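Local coordinates for BpsB (PgaB), Poly-beta-1,6-N-acetyl-D-glucosamine N-deacetylase (Bordetella bronchiseptica RB50, PDB 5BU6), which removes acetyl groups from poly-beta-1,6-N-acetyl-D-glucosamine as a family 4 carbohydrate esterase and is required for biofilm formation, at residues 56-61 with 72-77; 96-101 with 146-151; 217-222 with 240-245. The protein carries 5 engineered substitutions. All blocks are in the same frame, centred on the assembly; numbering follows the deposited sequence.

Contact 1 (56-61 with 72-77); sequences NPISMQ and PLPPRP. With EDO (1,2-ethanediol), chain J.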
ATOM      1  N   ASN A  56      -1.731 -14.085 -14.742  1.00 36.76           N
ATOM      2  CA  ASN A  56      -2.390 -14.861 -13.700  1.00 37.17           C
ATOM      3  C   ASN A  56      -2.247 -14.178 -12.353  1.00 34.57           C
ATOM      4  O   ASN A  56      -1.215 -14.299 -11.705  1.00 37.11           O
ATOM      5  CB  ASN A  56      -1.804 -16.279 -13.640  1.00 37.37           C
ATOM      6  CG  ASN A  56      -2.225 -17.125 -14.806  1.00 40.60           C
ATOM      7  OD1 ASN A  56      -3.413 -17.386 -14.996  1.00 45.62           O
ATOM      8  ND2 ASN A  56      -1.260 -17.569 -15.599  1.00 42.84           N
ATOM      9  N   PRO A  57      -3.273 -13.422 -11.937  1.00 32.16           N
ATOM     10  CA  PRO A  57      -3.207 -12.770 -10.630  1.00 32.24           C
ATOM     11  C   PRO A  57      -3.036 -13.776  -9.487  1.00 38.17           C
ATOM     12  O   PRO A  57      -3.715 -14.795  -9.443  1.00 32.84           O
ATOM     13  CB  PRO A  57      -4.542 -12.029 -10.540  1.00 30.97           C
ATOM     14  CG  PRO A  57      -4.887 -11.748 -12.019  1.00 31.13           C
ATOM     15  CD  PRO A  57      -4.455 -13.011 -12.710  1.00 36.46           C
ATOM     16  N   ILE A  58      -2.106 -13.471  -8.593  1.00 31.45           N
ATOM     17  CA  ILE A  58      -1.740 -14.334  -7.458  1.00 33.08           C
ATOM     18  C   ILE A  58      -2.009 -13.623  -6.118  1.00 34.19           C
ATOM     19  O   ILE A  58      -2.196 -12.399  -6.073  1.00 32.85           O
ATOM     20  CB  ILE A  58      -0.232 -14.725  -7.515  1.00 29.66           C
ATOM     21  CG1 ILE A  58       0.631 -13.460  -7.348  1.00 31.07           C
ATOM     22  CG2 ILE A  58       0.090 -15.491  -8.796  1.00 37.10           C
ATOM     23  CD1 ILE A  58       2.111 -13.650  -7.529  1.00 33.73           C
ATOM     24  N   SER A  59      -2.031 -14.379  -5.021  1.00 33.72           N
ATOM     25  CA  SER A  59      -2.147 -13.757  -3.694  1.00 30.04           C
ATOM     26  C   SER A  59      -0.767 -13.587  -3.068  1.00 34.00           C
ATOM     27  O   SER A  59       0.205 -14.189  -3.516  1.00 28.99           O
ATOM     28  CB  SER A  59      -2.998 -14.611  -2.772  1.00 27.51           C
ATOM     29  OG  SER A  59      -2.388 -15.900  -2.656  1.00 31.15           O
ATOM     30  N   MET A  60      -0.688 -12.818  -1.987  1.00 29.37           N
ATOM     31  CA  MET A  60       0.558 -12.745  -1.224  1.00 32.18           C
ATOM     32  C   MET A  60       0.934 -14.097  -0.614  1.00 33.16           C
ATOM     33  O   MET A  60       2.114 -14.432  -0.487  1.00 38.87           O
ATOM     34  CB  MET A  60       0.453 -11.697  -0.113  1.00 36.07           C
ATOM     35  CG  MET A  60       1.790 -11.453   0.589  1.00 38.78           C
ATOM     36  SD  MET A  60       2.485  -9.858   0.148  1.00122.40           S
ATOM     37  CE  MET A  60       1.220  -8.764   0.792  1.00 70.16           C
ATOM     38  N   GLN A  61      -0.072 -14.869  -0.214  1.00 34.05           N
ATOM     39  CA  GLN A  61       0.195 -16.207   0.305  1.00 38.45           C
ATOM     40  C   GLN A  61       0.903 -17.072  -0.752  1.00 35.41           C
ATOM     41  O   GLN A  61       1.781 -17.893  -0.441  1.00 33.59           O
ATOM     42  CB  GLN A  61      -1.095 -16.880   0.755  1.00 39.60           C
ATOM     43  CG  GLN A  61      -0.848 -18.225   1.417  1.00 45.68           C
ATOM     44  CD  GLN A  61      -0.050 -18.081   2.710  1.00 59.27           C
ATOM     45  OE1 GLN A  61      -0.417 -17.302   3.585  1.00 62.35           O
ATOM     46  NE2 GLN A  61       1.053 -18.819   2.822  1.00 61.23           N
ATOM     47  N   PRO A  72       5.163 -23.555  -6.807  1.00 40.69           N
ATOM     48  CA  PRO A  72       5.552 -22.503  -7.749  1.00 39.63           C
ATOM     49  C   PRO A  72       4.376 -21.605  -8.180  1.00 43.15           C
ATOM     50  O   PRO A  72       3.217 -22.032  -8.166  1.00 39.05           O
ATOM     51  CB  PRO A  72       6.102 -23.287  -8.945  1.00 42.25           C
ATOM     52  CG  PRO A  72       5.591 -24.676  -8.760  1.00 56.83           C
ATOM     53  CD  PRO A  72       5.530 -24.892  -7.297  1.00 49.92           C
ATOM     54  N   LEU A  73       4.697 -20.372  -8.548  1.00 36.44           N
ATOM     55  CA  LEU A  73       3.725 -19.446  -9.131  1.00 43.04           C
ATOM     56  C   LEU A  73       3.254 -19.929 -10.500  1.00 38.45           C
ATOM     57  O   LEU A  73       4.007 -20.592 -11.193  1.00 37.96           O
ATOM     58  CB  LEU A  73       4.348 -18.059  -9.264  1.00 42.37           C
ATOM     59  CG  LEU A  73       4.813 -17.413  -7.954  1.00 40.82           C
ATOM     60  CD1 LEU A  73       5.319 -15.991  -8.168  1.00 38.59           C
ATOM     61  CD2 LEU A  73       3.676 -17.443  -6.945  1.00 31.86           C
ATOM     62  N   PRO A  74       2.019 -19.569 -10.908  1.00 36.97           N
ATOM     63  CA  PRO A  74       1.635 -19.862 -12.300  1.00 43.56           C
ATOM     64  C   PRO A  74       2.408 -18.968 -13.271  1.00 46.00           C
ATOM     65  O   PRO A  74       3.047 -18.009 -12.816  1.00 44.27           O
ATOM     66  CB  PRO A  74       0.146 -19.530 -12.324  1.00 37.79           C
ATOM     67  CG  PRO A  74       0.024 -18.410 -11.322  1.00 35.02           C
ATOM     68  CD  PRO A  74       0.986 -18.784 -10.209  1.00 35.02           C
ATOM     69  N   PRO A  75       2.342 -19.253 -14.582  1.00 47.39           N
ATOM     70  CA  PRO A  75       2.987 -18.367 -15.559  1.00 47.10           C
ATOM     71  C   PRO A  75       2.419 -16.942 -15.542  1.00 42.77           C
ATOM     72  O   PRO A  75       1.264 -16.741 -15.153  1.00 43.50           O
ATOM     73  CB  PRO A  75       2.709 -19.053 -16.906  1.00 57.76           C
ATOM     74  CG  PRO A  75       1.653 -20.050 -16.644  1.00 58.57           C
ATOM     75  CD  PRO A  75       1.788 -20.459 -15.219  1.00 53.42           C
ATOM     76  N   ARG A  76       3.246 -15.980 -15.951  1.00 40.12           N
ATOM     77  CA  ARG A  76       2.892 -14.553 -15.952  1.00 37.26           C
ATOM     78  C   ARG A  76       2.160 -14.113 -14.691  1.00 33.58           C
ATOM     79  O   ARG A  76       1.062 -13.542 -14.772  1.00 40.78           O
ATOM     80  CB  ARG A  76       2.034 -14.228 -17.182  1.00 41.56           C
ATOM     81  CG  ARG A  76       2.783 -14.412 -18.512  1.00 54.68           C
ATOM     82  CD  ARG A  76       1.813 -14.551 -19.682  1.00 71.67           C
ATOM     83  NE  ARG A  76       0.874 -15.656 -19.479  1.00 84.49           N
ATOM     84  CZ  ARG A  76       1.032 -16.886 -19.963  1.00 84.68           C
ATOM     85  NH1 ARG A  76       2.096 -17.188 -20.699  1.00 85.50           N
ATOM     86  NH2 ARG A  76       0.121 -17.818 -19.715  1.00 82.44           N
ATOM     87  N   PRO A  77       2.765 -14.362 -13.511  1.00 36.40           N
ATOM     88  CA  PRO A  77       2.063 -14.088 -12.258  1.00 37.79           C
ATOM     89  C   PRO A  77       2.069 -12.606 -11.957  1.00 39.53           C
ATOM     90  O   PRO A  77       3.088 -11.932 -12.172  1.00 39.07           O
ATOM     91  CB  PRO A  77       2.890 -14.863 -11.212  1.00 33.51           C
ATOM     92  CG  PRO A  77       4.233 -14.844 -11.744  1.00 39.63           C
ATOM     93  CD  PRO A  77       4.141 -14.828 -13.263  1.00 38.84           C
TER
HETATM   94  C1  EDO J 408      -5.176 -13.773   0.709  1.00 49.41           C
HETATM   95  O1  EDO J 408      -5.421 -13.421  -0.657  1.00 44.47           O
HETATM   96  C2  EDO J 408      -3.915 -14.636   0.798  1.00 50.51           C
HETATM   97  O2  EDO J 408      -2.718 -13.856   0.631  1.00 38.68           O
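N56 and P77 form the parallel bridge that joins the short strand 56-57 to the start of strand 77-83, their CA atoms 4.7 Å apart; with helix 60-67 lying between the strands in sequence, this is a beta-alpha-beta unit of the main parallel sheet. Two nearly straight bonds leave N56 for consecutive carbonyls. Its backbone N gives to R76 O at 2.8 Å (172° at the hydrogen), and its ND2 gives to P75 O at 2.7 Å (173°), with the acceptor almost in the plane of the amide. CG stands anti to the carbonyl carbon, beside the backbone N (chi1 -72°), which carries ND2 to the same side as the main-chain N-H. In return, N56 O receives a CA-H...O contact from P77 CA at 3.3 Å.

Beyond the bridge the contact turns apolar. I58 CG2 packs against P74 CD at 3.7 Å and P77 CB at 3.8 Å, while the tip of the other branch, CD1, meets L73 CD1 at 4.0 Å, the two side chains crossing at about a right angle. R76 instead directs its NE to G54 O.

P74, P75 and P77 have no N-H to give, and across this contact the loop serves as acceptor, through P75 O and R76 O; two straight bonds would hold its entry to strand 77-83, with I58 packed on its apolar side.

Contact 2 (96-101 with 146-151); sequences LLAAFN and SGLVEL. Engineered in segment 96-101: A98 (natural residue Lys), A99 (natural residue Lys). With EDO (1,2-ethanediol), chain J.
L148 meets the C-terminal end of helix 88-100 and the residue after it with its two methyl groups. CG lies anti to the carbonyl carbon (chi1 -64°) and CD1 anti to CA (chi2 165°), so the fork straddles the helix end: CD1 rests on the backbone at A98 CA (3.7 Å), whereas CD2 touches N101 OD1 at 3.6 Å. A98 is an engineered residue, lysine in the natural sequence. The N101 side chain crosses that of L148 at about a right angle, its CG anti to the backbone N (chi1 -161°), which brings OD1 to L148 CD2. N101 itself is the C-prime residue of a Schellman motif, in which Y102 N returns to L97 O and N101 N makes a weak bond to A98 O. Deeper in, L97 CD1 faces V149 CG2 at 4.3 Å, and L97 also leans on A104 of strand 104-108. Before strand 149-153, S146 OG accepts L148 N at 3.1 Å in an ST turn. Past V149, E150 OE1 accepts a hydrogen bond from O2 of an ethanediol, probably from the crystallisation liquor (2.8 Å), and its OE2 forms a salt bridge with R216.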
ATOM      1  N   LEU A  96     -15.639  -6.875  -8.595  1.00 38.11           N
ATOM      2  CA  LEU A  96     -14.910  -7.267  -9.789  1.00 39.90           C
ATOM      3  C   LEU A  96     -13.890  -8.355  -9.453  1.00 35.33           C
ATOM      4  O   LEU A  96     -13.704  -9.297 -10.215  1.00 41.26           O
ATOM      5  CB  LEU A  96     -14.218  -6.067 -10.429  1.00 44.56           C
ATOM      6  CG  LEU A  96     -15.039  -5.234 -11.416  1.00 51.40           C
ATOM      7  CD1 LEU A  96     -14.185  -4.110 -11.972  1.00 51.59           C
ATOM      8  CD2 LEU A  96     -15.586  -6.095 -12.545  1.00 50.79           C
ATOM      9  N   LEU A  97     -13.217  -8.221  -8.320  1.00 35.43           N
ATOM     10  CA  LEU A  97     -12.310  -9.270  -7.877  1.00 37.25           C
ATOM     11  C   LEU A  97     -13.052 -10.597  -7.770  1.00 39.39           C
ATOM     12  O   LEU A  97     -12.561 -11.631  -8.211  1.00 38.81           O
ATOM     13  CB  LEU A  97     -11.691  -8.905  -6.538  1.00 36.86           C
ATOM     14  CG  LEU A  97     -10.736  -7.714  -6.581  1.00 37.41           C
ATOM     15  CD1 LEU A  97     -10.245  -7.422  -5.190  1.00 33.95           C
ATOM     16  CD2 LEU A  97      -9.553  -7.993  -7.510  1.00 31.98           C
ATOM     17  N   ALA A  98     -14.250 -10.557  -7.199  1.00 40.34           N
ATOM     18  CA  ALA A  98     -15.070 -11.760  -7.068  1.00 43.60           C
ATOM     19  C   ALA A  98     -15.471 -12.327  -8.425  1.00 45.90           C
ATOM     20  O   ALA A  98     -15.386 -13.534  -8.652  1.00 43.42           O
ATOM     21  CB  ALA A  98     -16.304 -11.466  -6.233  1.00 38.53           C
ATOM     22  N   ALA A  99     -15.912 -11.455  -9.327  1.00 39.81           N
ATOM     23  CA  ALA A  99     -16.389 -11.879 -10.633  1.00 43.06           C
ATOM     24  C   ALA A  99     -15.287 -12.512 -11.485  1.00 42.35           C
ATOM     25  O   ALA A  99     -15.542 -13.453 -12.219  1.00 43.06           O
ATOM     26  CB  ALA A  99     -17.012 -10.700 -11.371  1.00 45.14           C
ATOM     27  N   PHE A 100     -14.068 -11.992 -11.386  1.00 42.34           N
ATOM     28  CA  PHE A 100     -12.939 -12.545 -12.138  1.00 42.14           C
ATOM     29  C   PHE A 100     -12.192 -13.617 -11.345  1.00 47.76           C
ATOM     30  O   PHE A 100     -11.311 -14.285 -11.880  1.00 41.04           O
ATOM     31  CB  PHE A 100     -11.961 -11.429 -12.525  1.00 38.22           C
ATOM     32  CG  PHE A 100     -12.398 -10.620 -13.719  1.00 42.11           C
ATOM     33  CD1 PHE A 100     -13.345  -9.615 -13.586  1.00 42.00           C
ATOM     34  CD2 PHE A 100     -11.842 -10.853 -14.972  1.00 46.18           C
ATOM     35  CE1 PHE A 100     -13.756  -8.870 -14.700  1.00 43.62           C
ATOM     36  CE2 PHE A 100     -12.241 -10.107 -16.082  1.00 50.10           C
ATOM     37  CZ  PHE A 100     -13.196  -9.113 -15.938  1.00 49.14           C
ATOM     38  N   ASN A 101     -12.551 -13.755 -10.066  1.00 42.02           N
ATOM     39  CA  ASN A 101     -11.860 -14.609  -9.106  1.00 46.98           C
ATOM     40  C   ASN A 101     -10.378 -14.280  -8.977  1.00 40.98           C
ATOM     41  O   ASN A 101      -9.539 -15.168  -8.924  1.00 41.70           O
ATOM     42  CB  ASN A 101     -12.028 -16.091  -9.462  1.00 48.32           C
ATOM     43  CG  ASN A 101     -11.730 -16.997  -8.282  1.00 55.92           C
ATOM     44  OD1 ASN A 101     -12.128 -16.707  -7.152  1.00 59.94           O
ATOM     45  ND2 ASN A 101     -11.000 -18.076  -8.529  1.00 52.16           N
ATOM     46  N   SER A 146     -13.499 -13.074   2.714  1.00 38.26           N
ATOM     47  CA  SER A 146     -13.879 -13.632   1.412  1.00 44.54           C
ATOM     48  C   SER A 146     -12.838 -14.624   0.861  1.00 46.26           C
ATOM     49  O   SER A 146     -13.127 -15.418  -0.024  1.00 43.03           O
ATOM     50  CB  SER A 146     -14.080 -12.514   0.397  1.00 45.91           C
ATOM     51  OG  SER A 146     -12.827 -11.970  -0.007  1.00 43.06           O
ATOM     52  N   GLY A 147     -11.619 -14.558   1.380  1.00 41.03           N
ATOM     53  CA  GLY A 147     -10.535 -15.389   0.888  1.00 41.75           C
ATOM     54  C   GLY A 147      -9.764 -14.743  -0.251  1.00 45.30           C
ATOM     55  O   GLY A 147      -8.687 -15.204  -0.606  1.00 43.45           O
ATOM     56  N   LEU A 148     -10.308 -13.668  -0.822  1.00 37.97           N
ATOM     57  CA  LEU A 148      -9.703 -13.063  -1.999  1.00 36.80           C
ATOM     58  C   LEU A 148      -8.727 -11.950  -1.646  1.00 35.49           C
ATOM     59  O   LEU A 148      -7.904 -11.583  -2.459  1.00 39.27           O
ATOM     60  CB  LEU A 148     -10.771 -12.487  -2.926  1.00 42.79           C
ATOM     61  CG  LEU A 148     -11.791 -13.406  -3.582  1.00 46.94           C
ATOM     62  CD1 LEU A 148     -12.916 -12.549  -4.129  1.00 50.55           C
ATOM     63  CD2 LEU A 148     -11.131 -14.208  -4.693  1.00 49.06           C
ATOM     64  N   VAL A 149      -8.826 -11.402  -0.440  1.00 34.56           N
ATOM     65  CA  VAL A 149      -8.131 -10.156  -0.146  1.00 30.40           C
ATOM     66  C   VAL A 149      -7.171 -10.296   1.030  1.00 33.20           C
ATOM     67  O   VAL A 149      -7.557 -10.752   2.090  1.00 36.96           O
ATOM     68  CB  VAL A 149      -9.145  -9.041   0.161  1.00 34.13           C
ATOM     69  CG1 VAL A 149      -8.450  -7.808   0.703  1.00 32.92           C
ATOM     70  CG2 VAL A 149      -9.977  -8.717  -1.084  1.00 33.91           C
ATOM     71  N   GLU A 150      -5.931  -9.873   0.833  1.00 33.40           N
ATOM     72  CA  GLU A 150      -4.927  -9.799   1.903  1.00 33.89           C
ATOM     73  C   GLU A 150      -4.895  -8.362   2.395  1.00 36.59           C
ATOM     74  O   GLU A 150      -4.742  -7.434   1.600  1.00 35.45           O
ATOM     75  CB  GLU A 150      -3.548 -10.199   1.383  1.00 35.35           C
ATOM     76  CG  GLU A 150      -2.380  -9.864   2.305  1.00 60.53           C
ATOM     77  CD  GLU A 150      -1.846 -11.081   3.054  1.00 86.58           C
ATOM     78  OE1 GLU A 150      -2.353 -12.201   2.824  1.00 95.61           O
ATOM     79  OE2 GLU A 150      -0.914 -10.918   3.870  1.00 90.87           O
ATOM     80  N   LEU A 151      -5.049  -8.168   3.695  1.00 32.95           N
ATOM     81  CA  LEU A 151      -4.966  -6.823   4.256  1.00 29.56           C
ATOM     82  C   LEU A 151      -3.517  -6.520   4.607  1.00 27.46           C
ATOM     83  O   LEU A 151      -2.777  -7.380   5.116  1.00 31.04           O
ATOM     84  CB  LEU A 151      -5.857  -6.689   5.492  1.00 33.90           C
ATOM     85  CG  LEU A 151      -7.370  -6.804   5.303  1.00 38.25           C
ATOM     86  CD1 LEU A 151      -8.097  -6.466   6.614  1.00 34.79           C
ATOM     87  CD2 LEU A 151      -7.858  -5.925   4.169  1.00 38.80           C
TER
HETATM   88  C1  EDO J 408      -5.176 -13.773   0.709  1.00 49.41           C
HETATM   89  O1  EDO J 408      -5.421 -13.421  -0.657  1.00 44.47           O
HETATM   90  C2  EDO J 408      -3.915 -14.636   0.798  1.00 50.51           C
HETATM   91  O2  EDO J 408      -2.718 -13.856   0.631  1.00 38.68           O

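Contact 3 (217-222 with 240-245); sequences SIVWPY and IGLTLQ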
ATOM      1  N   SER A 217       2.619  -7.430   6.064  1.00 30.13           N
ATOM      2  CA  SER A 217       3.208  -6.620   5.016  1.00 34.17           C
ATOM      3  C   SER A 217       2.905  -5.132   5.200  1.00 31.83           C
ATOM      4  O   SER A 217       1.878  -4.772   5.795  1.00 26.79           O
ATOM      5  CB  SER A 217       2.699  -7.102   3.651  1.00 39.29           C
ATOM      6  OG  SER A 217       1.284  -7.140   3.642  1.00 44.33           O
ATOM      7  N   ILE A 218       3.814  -4.288   4.708  1.00 30.98           N
ATOM      8  CA  ILE A 218       3.643  -2.831   4.703  1.00 30.64           C
ATOM      9  C   ILE A 218       3.814  -2.310   3.297  1.00 34.88           C
ATOM     10  O   ILE A 218       4.781  -2.664   2.591  1.00 37.89           O
ATOM     11  CB  ILE A 218       4.659  -2.124   5.642  1.00 32.56           C
ATOM     12  CG1 ILE A 218       4.677  -0.618   5.395  1.00 34.66           C
ATOM     13  CG2 ILE A 218       6.068  -2.647   5.430  1.00 37.82           C
ATOM     14  CD1 ILE A 218       3.500   0.091   5.974  1.00 33.80           C
ATOM     15  N   VAL A 219       2.857  -1.505   2.856  1.00 30.54           N
ATOM     16  CA  VAL A 219       2.984  -0.782   1.599  1.00 27.92           C
ATOM     17  C   VAL A 219       3.369   0.634   1.960  1.00 30.69           C
ATOM     18  O   VAL A 219       2.558   1.355   2.526  1.00 28.02           O
ATOM     19  CB  VAL A 219       1.671  -0.747   0.781  1.00 31.24           C
ATOM     20  CG1 VAL A 219       1.889   0.052  -0.548  1.00 32.84           C
ATOM     21  CG2 VAL A 219       1.182  -2.167   0.480  1.00 34.54           C
ATOM     22  N   TRP A 220       4.598   1.022   1.655  1.00 29.11           N
ATOM     23  CA  TRP A 220       5.114   2.308   2.086  1.00 27.73           C
ATOM     24  C   TRP A 220       4.433   3.443   1.313  1.00 26.30           C
ATOM     25  O   TRP A 220       4.500   3.466   0.100  1.00 31.36           O
ATOM     26  CB  TRP A 220       6.636   2.348   1.868  1.00 33.58           C
ATOM     27  CG  TRP A 220       7.406   1.346   2.745  1.00 31.31           C
ATOM     28  CD1 TRP A 220       8.027   0.179   2.337  1.00 34.90           C
ATOM     29  CD2 TRP A 220       7.649   1.460   4.146  1.00 33.94           C
ATOM     30  NE1 TRP A 220       8.624  -0.441   3.416  1.00 34.83           N
ATOM     31  CE2 TRP A 220       8.406   0.321   4.540  1.00 30.90           C
ATOM     32  CE3 TRP A 220       7.288   2.408   5.124  1.00 35.86           C
ATOM     33  CZ2 TRP A 220       8.814   0.117   5.856  1.00 29.39           C
ATOM     34  CZ3 TRP A 220       7.697   2.198   6.438  1.00 34.19           C
ATOM     35  CH2 TRP A 220       8.443   1.055   6.792  1.00 35.56           C
ATOM     36  N   PRO A 221       3.802   4.397   2.025  1.00 31.93           N
ATOM     37  CA  PRO A 221       3.291   5.582   1.322  1.00 31.61           C
ATOM     38  C   PRO A 221       4.363   6.263   0.500  1.00 39.18           C
ATOM     39  O   PRO A 221       5.496   6.405   0.977  1.00 33.26           O
ATOM     40  CB  PRO A 221       2.821   6.491   2.467  1.00 30.09           C
ATOM     41  CG  PRO A 221       2.389   5.510   3.541  1.00 30.90           C
ATOM     42  CD  PRO A 221       3.422   4.387   3.446  1.00 28.79           C
ATOM     43  N   TYR A 222       3.997   6.662  -0.721  1.00 35.96           N
ATOM     44  CA  TYR A 222       4.883   7.377  -1.614  1.00 35.25           C
ATOM     45  C   TYR A 222       6.152   6.576  -1.931  1.00 37.46           C
ATOM     46  O   TYR A 222       7.105   7.134  -2.450  1.00 39.22           O
ATOM     47  CB  TYR A 222       5.259   8.738  -1.024  1.00 39.46           C
ATOM     48  CG  TYR A 222       4.086   9.470  -0.412  1.00 46.01           C
ATOM     49  CD1 TYR A 222       3.062   9.969  -1.208  1.00 48.94           C
ATOM     50  CD2 TYR A 222       4.000   9.660   0.965  1.00 44.60           C
ATOM     51  CE1 TYR A 222       1.986  10.636  -0.654  1.00 50.04           C
ATOM     52  CE2 TYR A 222       2.929  10.332   1.531  1.00 44.65           C
ATOM     53  CZ  TYR A 222       1.928  10.817   0.715  1.00 47.30           C
ATOM     54  OH  TYR A 222       0.862  11.480   1.260  1.00 50.59           O
ATOM     55  N   ILE A 240       7.447  -8.191   4.918  1.00 39.63           N
ATOM     56  CA  ILE A 240       7.126  -8.039   3.506  1.00 37.50           C
ATOM     57  C   ILE A 240       6.882  -6.565   3.266  1.00 31.48           C
ATOM     58  O   ILE A 240       6.057  -5.965   3.942  1.00 34.57           O
ATOM     59  CB  ILE A 240       5.882  -8.864   3.097  1.00 31.75           C
ATOM     60  CG1 ILE A 240       6.171 -10.369   3.238  1.00 37.23           C
ATOM     61  CG2 ILE A 240       5.439  -8.499   1.669  1.00 31.76           C
ATOM     62  CD1 ILE A 240       4.970 -11.223   2.937  1.00 46.53           C
ATOM     63  N   GLY A 241       7.629  -5.962   2.349  1.00 33.09           N
ATOM     64  CA  GLY A 241       7.472  -4.533   2.119  1.00 28.38           C
ATOM     65  C   GLY A 241       7.339  -4.234   0.641  1.00 33.61           C
ATOM     66  O   GLY A 241       8.004  -4.839  -0.193  1.00 33.31           O
ATOM     67  N   LEU A 242       6.469  -3.292   0.318  1.00 28.27           N
ATOM     68  CA  LEU A 242       6.238  -2.926  -1.068  1.00 28.08           C
ATOM     69  C   LEU A 242       6.647  -1.489  -1.341  1.00 33.95           C
ATOM     70  O   LEU A 242       6.180  -0.563  -0.668  1.00 32.93           O
ATOM     71  CB  LEU A 242       4.772  -3.121  -1.428  1.00 29.57           C
ATOM     72  CG  LEU A 242       4.371  -4.599  -1.632  1.00 40.12           C
ATOM     73  CD1 LEU A 242       4.178  -5.348  -0.310  1.00 47.43           C
ATOM     74  CD2 LEU A 242       3.112  -4.684  -2.481  1.00 47.92           C
ATOM     75  N   THR A 243       7.495  -1.333  -2.357  1.00 36.28           N
ATOM     76  CA  THR A 243       8.143  -0.076  -2.700  1.00 35.32           C
ATOM     77  C   THR A 243       7.504   0.487  -3.972  1.00 41.64           C
ATOM     78  O   THR A 243       6.552  -0.078  -4.483  1.00 40.88           O
ATOM     79  CB  THR A 243       9.630  -0.269  -2.922  1.00 42.94           C
ATOM     80  OG1 THR A 243       9.843  -0.882  -4.204  1.00 45.35           O
ATOM     81  CG2 THR A 243      10.196  -1.176  -1.857  1.00 55.90           C
ATOM     82  N   LEU A 244       8.029   1.590  -4.480  1.00 39.03           N
ATOM     83  CA  LEU A 244       7.596   2.112  -5.784  1.00 44.77           C
ATOM     84  C   LEU A 244       8.695   2.002  -6.841  1.00 44.56           C
ATOM     85  O   LEU A 244       8.616   2.618  -7.903  1.00 50.89           O
ATOM     86  CB  LEU A 244       7.136   3.576  -5.670  1.00 46.19           C
ATOM     87  CG  LEU A 244       5.706   3.794  -5.172  1.00 49.53           C
ATOM     88  CD1 LEU A 244       5.408   5.275  -5.077  1.00 54.59           C
ATOM     89  CD2 LEU A 244       4.721   3.112  -6.104  1.00 55.14           C
ATOM     90  N   GLN A 245       9.725   1.227  -6.538  1.00 45.01           N
ATOM     91  CA  GLN A 245      10.728   0.887  -7.543  1.00 48.01           C
ATOM     92  C   GLN A 245      10.050  -0.052  -8.532  1.00 41.68           C
ATOM     93  O   GLN A 245       9.402  -0.999  -8.117  1.00 41.78           O
ATOM     94  CB  GLN A 245      11.944   0.230  -6.886  1.00 54.10           C
ATOM     95  CG  GLN A 245      13.118  -0.057  -7.801  1.00 68.88           C
ATOM     96  CD  GLN A 245      14.162  -0.937  -7.133  1.00 82.82           C
ATOM     97  OE1 GLN A 245      14.088  -1.201  -5.929  1.00 88.10           O
ATOM     98  NE2 GLN A 245      15.136  -1.404  -7.912  1.00 86.39           N
TER
HETATM   99  O   HOH W   1       5.477   1.735  -1.653  1.00 36.53           O
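S217, I218 and V219 pair in parallel with I240, G241 and L242, the axes of the two short strands approaching to 4.7 Å with 13° between their directions. Three backbone bonds alternate across them: I218 N to I240 O (2.9 Å), L242 N to I218 O (2.9 Å) and the longer W220 N to L242 O (3.2 Å). Where the strands part, a water takes over, donating to W220 O at 2.7 Å and to L242 O at 2.6 Å; the L242 carbonyl thus accepts from both an amide and a water. Helix 227-235 connects the strands, which makes this a beta-alpha-beta unit. Backbone bonds from S217 and V219 to S153, and from G241 to I258, tie it to strand 149-153 on one flank and to the chain leading into strand 261-266 on the other, consistent with the distorted beta/alpha barrel of family 4 carbohydrate esterases.

S217, V219, I240 and L242 share one face. There S217 CB lies against I240 CG2, and V219 CG2 meets L242 CB at 4.2 Å. On the other face, I218 swings CG1 anti to its main-chain nitrogen (chi1 167°), which places that carbon over the centre of the W220 indole. L242 O sits at the ring's edge, and G241, lacking a side chain, leaves room for the indole beside it. Farther along, L244 CD1 packs on the backbone at Y222 C (3.5 Å), next to a bound thiocyanate probably derived from the crystallisation liquor.

V219 O is bonded to ND1 of H154, and Y222 meets H159 edge-to-face; both histidines bind nickel with D84. V219 lies in the paired strand, so its carbonyl is probably held in place to orient H154, while Y222 packs against H159.

Contact 3 is buried near the middle of the chain, whereas contacts 1 and 2 lie towards the periphery and are partly buried. Contacts 1 and 2 serve the same large sheet differently: one pairs a short strand with the loop entering strand 77-83, the other packs a helix end against the loop before strand 149-153, and V149 at its start, by van der Waals contact, with no bond between the segments. Contact 3 shares parallel pairing with contact 1 but bonds along whole short strands and abuts the metal site. M60, from segment 56-61, reaches both other contacts: its CB packs on E150 CD and its far end on S217 and I240.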